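Cysteine desulfurase (Thermococcus onnurineus, PDB 5B87) probably catalyses the pyridoxal-phosphate-dependent removal of sulfur from L-cysteine, giving L-alanine and passing the sulfur to a carrier. Local coordinates at residues V347-P352 / V390-H395. Sequence-based numbering, arbitrary orientation.
With ALA (alanine), chain F.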
loop_
_atom_site.group_PDB
_atom_site.type_symbol
_atom_site.label_atom_id
_atom_site.label_comp_id
_atom_site.label_asym_id
_atom_site.label_seq_id
_atom_site.Cartn_x
_atom_site.Cartn_y
_atom_site.Cartn_z
ATOM N N VAL B 347 12.771 25.371 0.765
ATOM C CA VAL B 347 13.828 26.227 0.297
ATOM C C VAL B 347 15.041 25.418 -0.064
ATOM O O VAL B 347 15.747 24.952 0.774
ATOM C CB VAL B 347 14.117 27.499 1.161
ATOM C CG1 VAL B 347 12.993 27.879 2.076
ATOM C CG2 VAL B 347 15.430 27.448 1.890
ATOM N N SER B 348 15.248 25.261 -1.347
ATOM C CA SER B 348 16.392 24.565 -1.838
ATOM C C SER B 348 17.487 25.610 -1.951
ATOM O O SER B 348 17.241 26.697 -2.352
ATOM C CB SER B 348 16.105 23.985 -3.198
ATOM O OG SER B 348 15.654 22.687 -3.097
ATOM N N PHE B 349 18.696 25.259 -1.584
ATOM C CA PHE B 349 19.830 26.169 -1.633
ATOM C C PHE B 349 21.125 25.390 -1.877
ATOM O O PHE B 349 21.111 24.145 -1.928
ATOM C CB PHE B 349 19.907 27.037 -0.355
ATOM C CG PHE B 349 20.184 26.274 0.884
ATOM C CD1 PHE B 349 19.135 25.720 1.654
ATOM C CD2 PHE B 349 21.486 26.086 1.314
ATOM C CE1 PHE B 349 19.411 24.981 2.815
ATOM C CE2 PHE B 349 21.757 25.347 2.454
ATOM C CZ PHE B 349 20.739 24.816 3.205
ATOM N N ASN B 350 22.217 26.125 -2.103
ATOM C CA ASN B 350 23.564 25.544 -2.289
ATOM C C ASN B 350 24.554 26.498 -1.672
ATOM O O ASN B 350 24.339 27.698 -1.739
ATOM C CB ASN B 350 23.933 25.409 -3.763
ATOM C CG ASN B 350 23.626 24.030 -4.345
ATOM O OD1 ASN B 350 23.967 22.987 -3.770
ATOM N ND2 ASN B 350 22.984 24.028 -5.505
ATOM N N VAL B 351 25.653 25.957 -1.181
ATOM C CA VAL B 351 26.762 26.723 -0.665
ATOM C C VAL B 351 27.882 26.560 -1.675
ATOM O O VAL B 351 28.474 25.517 -1.777
ATOM C CB VAL B 351 27.273 26.198 0.649
ATOM C CG1 VAL B 351 28.454 27.013 1.093
ATOM C CG2 VAL B 351 26.183 26.236 1.665
ATOM N N PRO B 352 28.153 27.675 -2.442
ATOM C CA PRO B 352 29.204 27.495 -3.442
ATOM C C PRO B 352 30.516 27.035 -2.868
ATOM O O PRO B 352 31.007 27.608 -1.925
ATOM C CB PRO B 352 29.342 28.869 -4.035
ATOM C CG PRO B 352 27.988 29.395 -3.977
ATOM C CD PRO B 352 27.689 29.116 -2.572
ATOM N N VAL B 390 20.648 21.479 -1.495
ATOM C CA VAL B 390 20.362 21.035 -0.169
ATOM C C VAL B 390 18.977 21.649 0.062
ATOM O O VAL B 390 18.679 22.724 -0.402
ATOM C CB VAL B 390 21.455 21.335 0.875
ATOM C CG1 VAL B 390 22.554 22.226 0.364
ATOM C CG2 VAL B 390 20.893 21.782 2.198
ATOM N N ARG B 391 18.129 20.923 0.747
ATOM C CA ARG B 391 16.776 21.346 0.931
ATOM C C ARG B 391 16.236 21.298 2.330
ATOM O O ARG B 391 16.258 20.302 2.978
ATOM C CB ARG B 391 15.929 20.488 0.009
ATOM C CG ARG B 391 14.488 20.846 -0.135
ATOM C CD ARG B 391 13.754 19.724 -0.819
ATOM N NE ARG B 391 13.609 18.577 0.041
ATOM C CZ ARG B 391 13.065 17.435 -0.321
ATOM N NH1 ARG B 391 12.618 17.277 -1.531
ATOM N NH2 ARG B 391 12.976 16.458 0.530
ATOM N N ALA B 392 15.703 22.421 2.752
ATOM C CA ALA B 392 15.082 22.546 4.031
ATOM C C ALA B 392 13.631 22.701 3.729
ATOM O O ALA B 392 13.274 23.477 2.911
ATOM C CB ALA B 392 15.589 23.751 4.767
ATOM N N SER B 393 12.800 21.941 4.408
ATOM C CA SER B 393 11.379 21.997 4.216
ATOM C C SER B 393 10.702 22.031 5.554
ATOM O O SER B 393 11.158 21.450 6.483
ATOM C CB SER B 393 10.868 20.874 3.333
ATOM O OG SER B 393 11.345 19.651 3.711
ATOM N N PHE B 394 9.615 22.748 5.615
ATOM C CA PHE B 394 8.912 22.944 6.833
ATOM C C PHE B 394 7.499 22.452 6.926
ATOM O O PHE B 394 6.867 22.094 5.986
ATOM C CB PHE B 394 8.790 24.442 7.101
ATOM C CG PHE B 394 10.043 25.212 6.914
ATOM C CD1 PHE B 394 11.076 25.107 7.799
ATOM C CD2 PHE B 394 10.168 26.068 5.869
ATOM C CE1 PHE B 394 12.224 25.821 7.618
ATOM C CE2 PHE B 394 11.311 26.798 5.686
ATOM C CZ PHE B 394 12.340 26.670 6.559
ATOM N N HIS B 395 7.030 22.510 8.142
ATOM C CA HIS B 395 5.687 22.237 8.486
ATOM C C HIS B 395 5.301 23.122 9.649
ATOM O O HIS B 395 6.124 23.801 10.197
ATOM C CB HIS B 395 5.385 20.783 8.717
ATOM C CG HIS B 395 3.986 20.432 8.342
ATOM N ND1 HIS B 395 3.617 19.193 7.904
ATOM C CD2 HIS B 395 2.869 21.179 8.322
ATOM C CE1 HIS B 395 2.333 19.188 7.638
ATOM N NE2 HIS B 395 1.858 20.382 7.889
HETATM N N ALA F . 8.819 13.399 -2.882
HETATM C CA ALA F . 9.712 13.213 -1.690
HETATM C C ALA F . 11.026 14.028 -1.669
HETATM O O ALA F . 11.778 13.995 -0.735
HETATM C CB ALA F . 10.032 11.735 -1.336
HETATM O OXT ALA F . 11.275 14.663 -2.511
#
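Val347 and Phe349 pair with Ala392 and Val390 as the edge strand 346-349 runs antiparallel to strand 389-393. The short axes come within 4.7 Å, at 161° between their directions. Both pairs are of the hydrogen-bonded type and give four backbone bonds. Val390 N to Phe349 O is 2.7 Å; Ala392 N to Val347 O is longer, at 3.2 Å, and its donor stands above the carbonyl plane. Ser348 and Arg391 form the non-hydrogen-bonded pair between them.

Phe349, Val390, Val347 and Ala392 share one face of the sheet. The Phe349 ring lies across Val390, and Val390 CG1 makes a CH-pi contact over one face of it, 4.3 Å from the ring centroid. Phe349 CG sits between the backbone N and the carbonyl carbon (chi1 65°), which folds the ring over the neighbouring strand. Ala392 CB lies more loosely at the ring edge, near its plane. Replacing the ring of Phe349 by an alanine would probably cost Val390 CG1 its CH-pi partner and open a gap on that face. Phe394 CE2 reaches Val347 CG1 obliquely, and helix 309-329 packs on both residues.

The other face carries Ser348 and Arg391. Ser348 OG lies beside Arg391 CG at 3.7 Å and is hydrogen-bonded to Ala186 O. Arg391 extends to the bound alanine, whose carboxylate C lies in the guanidinium plane. Arg391 NH1 donates to ALA OXT at 3.1 Å and NH2 to ALA O at 3.0 Å, both nearly straight. NH2 also forms a salt bridge with Asp41, and NH1 is hydrogen-bonded to Asn185 O. So held, the guanidinium is a two-pronged anchor for the carboxylate of the bound alanine, close to the pyridoxal phosphate and consistent with alanine as the reaction product.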